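Local structure of transcriptional regulator, LacI family (Lactobacillus brevis, 3JY6) at residues 7-13 / 63-69; 107-112 / 141-146; 127-133 / 154-160. The protein probably acts as a DNA-binding transcription factor of the LacI family, and the part in the crystal has the periplasmic-binding-protein fold of the family's regulatory domains. All blocks are in the same frame, centred on the assembly; numbering follows the deposited sequence.

Contact 1 (7-13 / 63-69); sequences SKLIAVI and GFDGLIL
Phe-64, just ahead of strand 66-69, meets Leu-9 at the start of strand 9-13, in the six-stranded parallel sheet of a periplasmic-binding-protein subdomain. Strands 9-13 and 66-69 run parallel, 21° apart. With CG anti to the carbonyl carbon (chi1 -84°), the Phe-64 ring stands beside Leu-9, and ring atom CD2 lies 3.6 Å from Leu-9 CB, an oblique approach. CE2 of the same ring reaches Leu-9 CD1. Ala-11 CB touches CD2 from further along the strand. Leu-9 and Phe-64 also pack on Phe-64 and Leu-9 of the second subunit, so this end of the sheet lies at the dimer contact.

Deeper in, the side chains alternate. Ile-10, Val-12 and Ile-68 share one face, where Ile-10 CG2 lies 4.0 Å from Ile-68 CG1 and helix 20-34 packs over them. Ala-11, Ile-13, Leu-67 and Leu-69 share the other, under helix 49-60. There the Leu-67 and Ile-13 side chains cross at a slant, with CD1 of the first 4.0 Å from CG1 of the second. The backbone ladder includes Ala-11 N to Gly-66 O and Ile-68 N to Ala-11 O.

Before the strands, Asp-65 OD2 is hydrogen-bonded to Ser-6 OG and also accepts from Lys-8 N, which comes from above the carboxylate plane. Ser-7 OG accepts from Leu-9 N, an ST turn, and donates to Gly-63 O at 2.8 Å.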
loop_
_atom_site.group_PDB
_atom_site.type_symbol
_atom_site.label_atom_id
_atom_site.label_comp_id
_atom_site.label_asym_id
_atom_site.label_seq_id
_atom_site.Cartn_x
_atom_site.Cartn_y
_atom_site.Cartn_z
ATOM N N SER A 7 -6.040 28.106 -3.567
ATOM C CA SER A 7 -6.106 26.729 -4.080
ATOM C C SER A 7 -6.709 25.754 -3.074
ATOM O O SER A 7 -7.465 24.865 -3.456
ATOM C CB SER A 7 -4.710 26.231 -4.497
ATOM O OG SER A 7 -3.919 25.849 -3.377
ATOM N N LYS A 8 -6.369 25.929 -1.798
ATOM C CA LYS A 8 -6.853 25.075 -0.705
ATOM C C LYS A 8 -6.338 23.639 -0.854
ATOM O O LYS A 8 -6.917 22.691 -0.319
ATOM C CB LYS A 8 -8.385 25.092 -0.628
ATOM C CG LYS A 8 -8.992 26.487 -0.777
ATOM C CD LYS A 8 -10.384 26.593 -0.173
ATOM C CE LYS A 8 -10.332 26.445 1.341
ATOM N NZ LYS A 8 -11.669 26.551 1.996
ATOM N N LEU A 9 -5.239 23.506 -1.591
ATOM C CA LEU A 9 -4.591 22.224 -1.808
ATOM C C LEU A 9 -3.389 22.134 -0.885
ATOM O O LEU A 9 -2.554 23.044 -0.842
ATOM C CB LEU A 9 -4.089 22.097 -3.247
ATOM C CG LEU A 9 -5.089 21.942 -4.381
ATOM C CD1 LEU A 9 -4.333 21.642 -5.673
ATOM C CD2 LEU A 9 -6.057 20.829 -4.041
ATOM N N ILE A 10 -3.310 21.034 -0.150
ATOM C CA ILE A 10 -2.198 20.788 0.759
ATOM C C ILE A 10 -1.379 19.644 0.179
ATOM O O ILE A 10 -1.905 18.559 -0.077
ATOM C CB ILE A 10 -2.693 20.392 2.169
ATOM C CG1 ILE A 10 -3.557 21.519 2.740
ATOM C CG2 ILE A 10 -1.498 20.115 3.097
ATOM C CD1 ILE A 10 -2.838 22.871 2.829
ATOM N N ALA A 11 -0.094 19.883 -0.041
ATOM C CA ALA A 11 0.773 18.851 -0.587
ATOM C C ALA A 11 1.257 17.926 0.513
ATOM O O ALA A 11 1.662 18.363 1.584
ATOM C CB ALA A 11 1.985 19.477 -1.303
ATOM N N VAL A 12 1.215 16.628 0.248
ATOM C CA VAL A 12 1.694 15.668 1.221
ATOM C C VAL A 12 2.762 14.842 0.507
ATOM O O VAL A 12 2.466 14.159 -0.465
ATOM C CB VAL A 12 0.555 14.764 1.708
ATOM C CG1 VAL A 12 1.059 13.861 2.821
ATOM C CG2 VAL A 12 -0.633 15.626 2.198
ATOM N N ILE A 13 4.006 14.930 0.958
ATOM C CA ILE A 13 5.063 14.151 0.310
ATOM C C ILE A 13 5.475 12.997 1.214
ATOM O O ILE A 13 5.979 13.221 2.311
ATOM C CB ILE A 13 6.332 15.006 0.013
ATOM C CG1 ILE A 13 6.008 16.143 -0.954
ATOM C CG2 ILE A 13 7.399 14.147 -0.645
ATOM C CD1 ILE A 13 7.251 17.010 -1.318
ATOM N N GLY A 63 1.281 26.846 -6.493
ATOM C CA GLY A 63 0.437 27.384 -5.448
ATOM C C GLY A 63 -0.314 26.377 -4.598
ATOM O O GLY A 63 -1.523 26.210 -4.743
ATOM N N PHE A 64 0.401 25.671 -3.735
ATOM C CA PHE A 64 -0.256 24.748 -2.826
ATOM C C PHE A 64 -0.275 25.576 -1.549
ATOM O O PHE A 64 0.581 26.438 -1.373
ATOM C CB PHE A 64 0.561 23.456 -2.662
ATOM C CG PHE A 64 0.300 22.438 -3.742
ATOM C CD1 PHE A 64 0.905 22.551 -4.991
ATOM C CD2 PHE A 64 -0.602 21.397 -3.531
ATOM C CE1 PHE A 64 0.607 21.638 -6.024
ATOM C CE2 PHE A 64 -0.907 20.480 -4.555
ATOM C CZ PHE A 64 -0.307 20.600 -5.793
ATOM N N ASP A 65 -1.238 25.352 -0.666
ATOM C CA ASP A 65 -1.288 26.160 0.544
ATOM C C ASP A 65 -0.583 25.601 1.764
ATOM O O ASP A 65 -0.574 26.238 2.815
ATOM C CB ASP A 65 -2.733 26.496 0.906
ATOM C CG ASP A 65 -3.414 27.362 -0.150
ATOM O OD1 ASP A 65 -2.713 27.967 -0.995
ATOM O OD2 ASP A 65 -4.659 27.448 -0.130
ATOM N N GLY A 66 0.026 24.430 1.626
ATOM C CA GLY A 66 0.712 23.832 2.756
ATOM C C GLY A 66 1.472 22.579 2.377
ATOM O O GLY A 66 1.219 21.970 1.333
ATOM N N LEU A 67 2.402 22.192 3.236
ATOM C CA LEU A 67 3.215 21.023 2.998
ATOM C C LEU A 67 3.308 20.152 4.242
ATOM O O LEU A 67 3.654 20.629 5.323
ATOM C CB LEU A 67 4.638 21.441 2.570
ATOM C CG LEU A 67 5.703 20.340 2.477
ATOM C CD1 LEU A 67 5.277 19.323 1.435
ATOM C CD2 LEU A 67 7.054 20.923 2.124
ATOM N N ILE A 68 2.967 18.880 4.087
ATOM C CA ILE A 68 3.097 17.935 5.185
ATOM C C ILE A 68 4.219 17.034 4.690
ATOM O O ILE A 68 4.110 16.383 3.640
ATOM C CB ILE A 68 1.804 17.155 5.439
ATOM C CG1 ILE A 68 0.689 18.137 5.829
ATOM C CG2 ILE A 68 2.032 16.147 6.541
ATOM C CD1 ILE A 68 -0.616 17.498 6.223
ATOM N N LEU A 69 5.314 17.027 5.437
ATOM C CA LEU A 69 6.495 16.287 5.029
ATOM C C LEU A 69 6.781 14.988 5.778
ATOM O O LEU A 69 7.067 14.995 6.975
ATOM C CB LEU A 69 7.697 17.225 5.146
ATOM C CG LEU A 69 9.040 16.882 4.517
ATOM C CD1 LEU A 69 8.915 16.886 2.995
ATOM C CD2 LEU A 69 10.075 17.921 4.969
#

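Contact 2 (107-112 / 141-146); sequences NFEAAK and ERYRGI
Asn-107 and Arg-142 join the first turn of helix 107-119 to helix 137-147, two helices of a periplasmic-binding-protein subdomain. The short segments cross at -40°, with axes 7.0 Å apart at their closest. Asn-107 OD1 accepts two hydrogen bonds from Arg-142, which grips it side-on. The bond from NE is 2.6 Å and fairly straight, and that from NH2 is 3.0 Å and more bent. OD1 lies in the guanidinium plane, while the amide is turned 32° against it. The other ends are satisfied too: Asn-107 ND2 bonds to Glu-94, and Arg-142 NH1 to the backbone oxygen of Leu-188. Phe-216 makes a cation-pi contact with the same guanidinium. With an alanine here both donors to Asn-107 OD1 are gone, and the amide, then held through ND2 to Glu-94, is likely to be less firmly fixed.

A second arginine works differently. The guanidinium of Arg-144 lies flat on one face of the Phe-108 ring, centres 3.6 Å apart, in a cation-pi stack. Its NH1 also forms a salt bridge with Glu-141, including a weak hydrogen bond to OE1, consistent with steadying the stack.

Further along, the helices come close at Gly-145, which has no side chain. Gly-145 CA sits 3.3 Å from Phe-108 CD1, and Gly-145 O receives a CA-H...O contact from Lys-112 CA at 3.2 Å.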
loop_
_atom_site.group_PDB
_atom_site.type_symbol
_atom_site.label_atom_id
_atom_site.label_comp_id
_atom_site.label_asym_id
_atom_site.label_seq_id
_atom_site.Cartn_x
_atom_site.Cartn_y
_atom_site.Cartn_z
ATOM N N ASN A 107 9.760 6.479 19.420
ATOM C CA ASN A 107 10.562 5.369 18.910
ATOM C C ASN A 107 11.442 4.624 19.904
ATOM O O ASN A 107 11.471 3.387 19.896
ATOM C CB ASN A 107 11.406 5.859 17.739
ATOM C CG ASN A 107 10.559 6.220 16.540
ATOM O OD1 ASN A 107 10.016 5.343 15.869
ATOM N ND2 ASN A 107 10.424 7.515 16.274
ATOM N N PHE A 108 12.159 5.376 20.739
ATOM C CA PHE A 108 13.040 4.792 21.752
ATOM C C PHE A 108 12.213 4.075 22.816
ATOM O O PHE A 108 12.418 2.886 23.070
ATOM C CB PHE A 108 13.894 5.878 22.415
ATOM C CG PHE A 108 14.728 5.379 23.570
ATOM C CD1 PHE A 108 15.851 4.589 23.346
ATOM C CD2 PHE A 108 14.382 5.700 24.885
ATOM C CE1 PHE A 108 16.622 4.119 24.420
ATOM C CE2 PHE A 108 15.140 5.238 25.958
ATOM C CZ PHE A 108 16.265 4.444 25.724
ATOM N N GLU A 109 11.273 4.797 23.422
ATOM C CA GLU A 109 10.418 4.234 24.463
ATOM C C GLU A 109 9.604 3.041 23.994
ATOM O O GLU A 109 9.481 2.049 24.711
ATOM C CB GLU A 109 9.472 5.303 25.023
ATOM C CG GLU A 109 10.115 6.216 26.043
ATOM C CD GLU A 109 10.804 5.434 27.141
ATOM O OE1 GLU A 109 10.181 4.489 27.670
ATOM O OE2 GLU A 109 11.964 5.764 27.470
ATOM N N ALA A 110 9.036 3.137 22.796
ATOM C CA ALA A 110 8.236 2.044 22.252
ATOM C C ALA A 110 9.060 0.778 22.031
ATOM O O ALA A 110 8.624 -0.321 22.378
ATOM C CB ALA A 110 7.590 2.471 20.941
ATOM N N ALA A 111 10.246 0.926 21.450
ATOM C CA ALA A 111 11.099 -0.229 21.180
ATOM C C ALA A 111 11.528 -0.870 22.489
ATOM O O ALA A 111 11.420 -2.088 22.665
ATOM C CB ALA A 111 12.340 0.187 20.365
ATOM N N LYS A 112 12.011 -0.024 23.391
ATOM C CA LYS A 112 12.477 -0.432 24.713
ATOM C C LYS A 112 11.413 -1.217 25.481
ATOM O O LYS A 112 11.702 -2.265 26.055
ATOM C CB LYS A 112 12.870 0.808 25.518
ATOM C CG LYS A 112 13.362 0.538 26.927
ATOM C CD LYS A 112 13.190 1.798 27.773
ATOM C CE LYS A 112 13.508 1.565 29.232
ATOM N NZ LYS A 112 13.107 2.747 30.060
ATOM N N GLU A 141 16.960 5.242 16.748
ATOM C CA GLU A 141 16.298 5.362 18.040
ATOM C C GLU A 141 15.631 4.057 18.467
ATOM O O GLU A 141 15.659 3.694 19.636
ATOM C CB GLU A 141 15.254 6.478 17.993
ATOM C CG GLU A 141 15.810 7.896 18.141
ATOM C CD GLU A 141 16.390 8.157 19.524
ATOM O OE1 GLU A 141 17.628 8.097 19.678
ATOM O OE2 GLU A 141 15.603 8.414 20.467
ATOM N N ARG A 142 15.022 3.356 17.523
ATOM C CA ARG A 142 14.356 2.095 17.834
ATOM C C ARG A 142 15.404 1.049 18.201
ATOM O O ARG A 142 15.174 0.177 19.037
ATOM C CB ARG A 142 13.518 1.640 16.634
ATOM C CG ARG A 142 12.402 2.623 16.268
ATOM C CD ARG A 142 11.681 2.226 14.970
ATOM N NE ARG A 142 10.694 3.233 14.590
ATOM C CZ ARG A 142 9.915 3.182 13.509
ATOM N NH1 ARG A 142 9.985 2.165 12.651
ATOM N NH2 ARG A 142 9.043 4.155 13.294
ATOM N N TYR A 143 16.565 1.149 17.571
ATOM C CA TYR A 143 17.650 0.220 17.846
ATOM C C TYR A 143 18.216 0.567 19.218
ATOM O O TYR A 143 18.575 -0.318 19.999
ATOM C CB TYR A 143 18.736 0.344 16.783
ATOM C CG TYR A 143 19.958 -0.515 17.046
ATOM C CD1 TYR A 143 19.849 -1.895 17.207
ATOM C CD2 TYR A 143 21.225 0.056 17.118
ATOM C CE1 TYR A 143 20.978 -2.687 17.433
ATOM C CE2 TYR A 143 22.358 -0.720 17.343
ATOM C CZ TYR A 143 22.230 -2.090 17.503
ATOM O OH TYR A 143 23.347 -2.850 17.754
ATOM N N ARG A 144 18.264 1.869 19.501
ATOM C CA ARG A 144 18.769 2.385 20.765
ATOM C C ARG A 144 17.854 1.931 21.898
ATOM O O ARG A 144 18.300 1.695 23.020
ATOM C CB ARG A 144 18.828 3.915 20.705
ATOM C CG ARG A 144 19.375 4.588 21.951
ATOM C CD ARG A 144 19.127 6.090 21.909
ATOM N NE ARG A 144 18.778 6.580 23.235
ATOM C CZ ARG A 144 17.786 7.426 23.480
ATOM N NH1 ARG A 144 17.043 7.887 22.481
ATOM N NH2 ARG A 144 17.525 7.797 24.726
ATOM N N GLY A 145 16.566 1.806 21.594
ATOM C CA GLY A 145 15.610 1.369 22.592
ATOM C C GLY A 145 15.763 -0.111 22.908
ATOM O O GLY A 145 15.602 -0.526 24.054
ATOM N N ILE A 146 16.075 -0.911 21.892
ATOM C CA ILE A 146 16.246 -2.349 22.084
ATOM C C ILE A 146 17.457 -2.645 22.977
ATOM O O ILE A 146 17.324 -3.329 24.001
ATOM C CB ILE A 146 16.380 -3.082 20.725
ATOM C CG1 ILE A 146 15.047 -3.007 19.970
ATOM C CG2 ILE A 146 16.782 -4.539 20.945
ATOM C CD1 ILE A 146 15.093 -3.554 18.554
#

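Contact 3 (127-133 / 154-160); sequences VVLTSEL and DVLEVSE
Strands 127-131 and 154-158 are the two parallel strands of a beta-alpha-beta unit, linked through helix 137-147. They lie side by side, and Val-128 pairs with Val-155, Leu-129 with Leu-156 and Thr-130 with Glu-157. The backbone ladder alternates between them: Val-128 N to Asp-154 O, Leu-156 N to Val-128 O, Thr-130 N to Leu-156 O, and Val-158 N to Thr-130 O at 2.7 Å.

On one face, Leu-129 CD1 fits between its neighbours, 3.8 Å from Leu-156 CG and 3.7 Å from Val-158 CG2. Leu-129 CG is anti to the backbone N (chi1 179°), and the turn at chi2 (58°) brings CD1 over to the next strand. Trp-192 of helix 190-196 packs on Leu-129 and Val-158. On the other face, Thr-130 CG2 rests on Val-155 CG2 and beside Glu-157 CG. Thr-130 OG1 donates to the backbone oxygen of Ser-131, in its carbonyl plane.

This sheet has four parallel strands, in the manner of a periplasmic-binding-protein subdomain, and strand 152-158 is at its edge within the chain. Toward the C-terminal ends of the strands, and just beyond, polar groups take over. Glu-157 OE2 receives Leu-133 N on its anti side at 3.1 Å. Ser-159 OG donates to Glu-132 OE2 from above the carboxylate plane. Ser-131 OG donates to Glu-160 OE2 at 2.7 Å and is also bonded to Trp-192 NE1. Glu-160 in turn forms salt bridges: OE2 with Arg-139, and OE1 with Lys-189 and Arg-191.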
loop_
_atom_site.group_PDB
_atom_site.type_symbol
_atom_site.label_atom_id
_atom_site.label_comp_id
_atom_site.label_asym_id
_atom_site.label_seq_id
_atom_site.Cartn_x
_atom_site.Cartn_y
_atom_site.Cartn_z
ATOM N N VAL A 127 17.265 -10.423 17.712
ATOM C CA VAL A 127 17.844 -10.363 16.382
ATOM C C VAL A 127 17.147 -9.212 15.682
ATOM O O VAL A 127 15.985 -9.313 15.293
ATOM C CB VAL A 127 17.604 -11.681 15.607
ATOM C CG1 VAL A 127 18.109 -11.545 14.172
ATOM C CG2 VAL A 127 18.332 -12.828 16.299
ATOM N N VAL A 128 17.866 -8.106 15.545
ATOM C CA VAL A 128 17.329 -6.910 14.915
ATOM C C VAL A 128 17.486 -6.944 13.395
ATOM O O VAL A 128 18.592 -7.109 12.882
ATOM C CB VAL A 128 18.045 -5.655 15.444
ATOM C CG1 VAL A 128 17.407 -4.412 14.860
ATOM C CG2 VAL A 128 18.010 -5.626 16.966
ATOM N N LEU A 129 16.376 -6.796 12.680
ATOM C CA LEU A 129 16.399 -6.770 11.218
ATOM C C LEU A 129 16.035 -5.337 10.844
ATOM O O LEU A 129 14.961 -4.851 11.224
ATOM C CB LEU A 129 15.380 -7.750 10.643
ATOM C CG LEU A 129 15.253 -7.831 9.118
ATOM C CD1 LEU A 129 16.602 -8.199 8.479
ATOM C CD2 LEU A 129 14.180 -8.859 8.769
ATOM N N THR A 130 16.903 -4.661 10.092
ATOM C CA THR A 130 16.641 -3.260 9.766
ATOM C C THR A 130 17.293 -2.726 8.484
ATOM O O THR A 130 18.179 -3.356 7.896
ATOM C CB THR A 130 17.145 -2.368 10.927
ATOM O OG1 THR A 130 16.822 -1.000 10.682
ATOM C CG2 THR A 130 18.658 -2.481 11.049
ATOM N N SER A 131 16.834 -1.556 8.052
ATOM C CA SER A 131 17.446 -0.902 6.906
ATOM C C SER A 131 18.638 -0.229 7.585
ATOM O O SER A 131 18.616 -0.035 8.797
ATOM C CB SER A 131 16.520 0.151 6.298
ATOM O OG SER A 131 15.374 -0.455 5.726
ATOM N N GLU A 132 19.670 0.121 6.825
ATOM C CA GLU A 132 20.863 0.736 7.401
ATOM C C GLU A 132 20.610 1.790 8.480
ATOM O O GLU A 132 19.908 2.778 8.252
ATOM C CB GLU A 132 21.730 1.309 6.277
ATOM C CG GLU A 132 22.285 0.217 5.368
ATOM C CD GLU A 132 23.121 0.763 4.229
ATOM O OE1 GLU A 132 24.112 1.480 4.504
ATOM O OE2 GLU A 132 22.789 0.471 3.059
ATOM N N LEU A 133 21.203 1.564 9.652
ATOM C CA LEU A 133 21.055 2.448 10.809
ATOM C C LEU A 133 21.523 3.896 10.635
ATOM O O LEU A 133 20.810 4.821 11.033
ATOM C CB LEU A 133 21.756 1.829 12.027
ATOM C CG LEU A 133 21.070 0.621 12.674
ATOM C CD1 LEU A 133 22.066 -0.166 13.514
ATOM C CD2 LEU A 133 19.903 1.097 13.530
ATOM N N ASP A 154 21.841 -8.950 18.317
ATOM C CA ASP A 154 22.592 -9.024 17.073
ATOM C C ASP A 154 21.835 -8.177 16.062
ATOM O O ASP A 154 20.614 -8.054 16.148
ATOM C CB ASP A 154 22.681 -10.468 16.598
ATOM C CG ASP A 154 23.522 -11.327 17.521
ATOM O OD1 ASP A 154 24.700 -10.964 17.763
ATOM O OD2 ASP A 154 23.010 -12.364 18.005
ATOM N N VAL A 155 22.539 -7.586 15.106
ATOM C CA VAL A 155 21.868 -6.737 14.126
ATOM C C VAL A 155 22.136 -7.128 12.683
ATOM O O VAL A 155 23.261 -7.449 12.320
ATOM C CB VAL A 155 22.262 -5.256 14.332
ATOM C CG1 VAL A 155 23.747 -5.090 14.168
ATOM C CG2 VAL A 155 21.522 -4.363 13.347
ATOM N N LEU A 156 21.087 -7.111 11.868
ATOM C CA LEU A 156 21.201 -7.443 10.454
ATOM C C LEU A 156 20.685 -6.303 9.592
ATOM O O LEU A 156 19.476 -6.158 9.357
ATOM C CB LEU A 156 20.438 -8.728 10.122
ATOM C CG LEU A 156 20.271 -9.053 8.632
ATOM C CD1 LEU A 156 21.585 -8.875 7.884
ATOM C CD2 LEU A 156 19.755 -10.469 8.475
ATOM N N GLU A 157 21.627 -5.495 9.125
ATOM C CA GLU A 157 21.326 -4.360 8.277
ATOM C C GLU A 157 21.119 -4.812 6.841
ATOM O O GLU A 157 21.872 -5.638 6.319
ATOM C CB GLU A 157 22.462 -3.351 8.365
ATOM C CG GLU A 157 22.554 -2.715 9.735
ATOM C CD GLU A 157 23.714 -1.760 9.867
ATOM O OE1 GLU A 157 24.824 -2.201 10.234
ATOM O OE2 GLU A 157 23.508 -0.558 9.594
ATOM N N VAL A 158 20.071 -4.276 6.224
ATOM C CA VAL A 158 19.719 -4.583 4.846
ATOM C C VAL A 158 19.840 -3.270 4.081
ATOM O O VAL A 158 19.472 -2.211 4.595
ATOM C CB VAL A 158 18.260 -5.084 4.741
ATOM C CG1 VAL A 158 17.925 -5.412 3.303
ATOM C CG2 VAL A 158 18.058 -6.310 5.621
ATOM N N SER A 159 20.368 -3.329 2.865
ATOM C CA SER A 159 20.520 -2.130 2.045
ATOM C C SER A 159 19.319 -2.043 1.110
ATOM O O SER A 159 19.208 -2.826 0.161
ATOM C CB SER A 159 21.813 -2.210 1.225
ATOM O OG SER A 159 22.951 -2.361 2.059
ATOM N N GLU A 160 18.417 -1.103 1.378
ATOM C CA GLU A 160 17.223 -0.962 0.549
ATOM C C GLU A 160 17.553 -0.765 -0.929
ATOM O O GLU A 160 16.754 -1.108 -1.798
ATOM C CB GLU A 160 16.349 0.193 1.055
ATOM C CG GLU A 160 15.658 -0.088 2.384
ATOM C CD GLU A 160 14.651 0.988 2.761
ATOM O OE1 GLU A 160 13.796 1.335 1.911
ATOM O OE2 GLU A 160 14.705 1.485 3.906
#

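From the N terminus, contact 1 comes first. It closes a loop through strand 39-44 and the helices 20-34 and 49-60, and ties two strands of the six-stranded sheet. It is complete before the other two begin. Contact 2 then opens on helix 107-119, and contact 3 opens on strand 125-131 before contact 2 closes on helix 137-147. Contact 3 closes last, on strand 152-158, so the two cross along the chain. They also touch: Tyr-143 packs on Leu-133, and Ile-146 on Val-128, which sets helix 137-147 against the four-stranded sheet. Contact 1 lies on the opposite side of the chain's centre, its centre about 32 Å from that of contact 2.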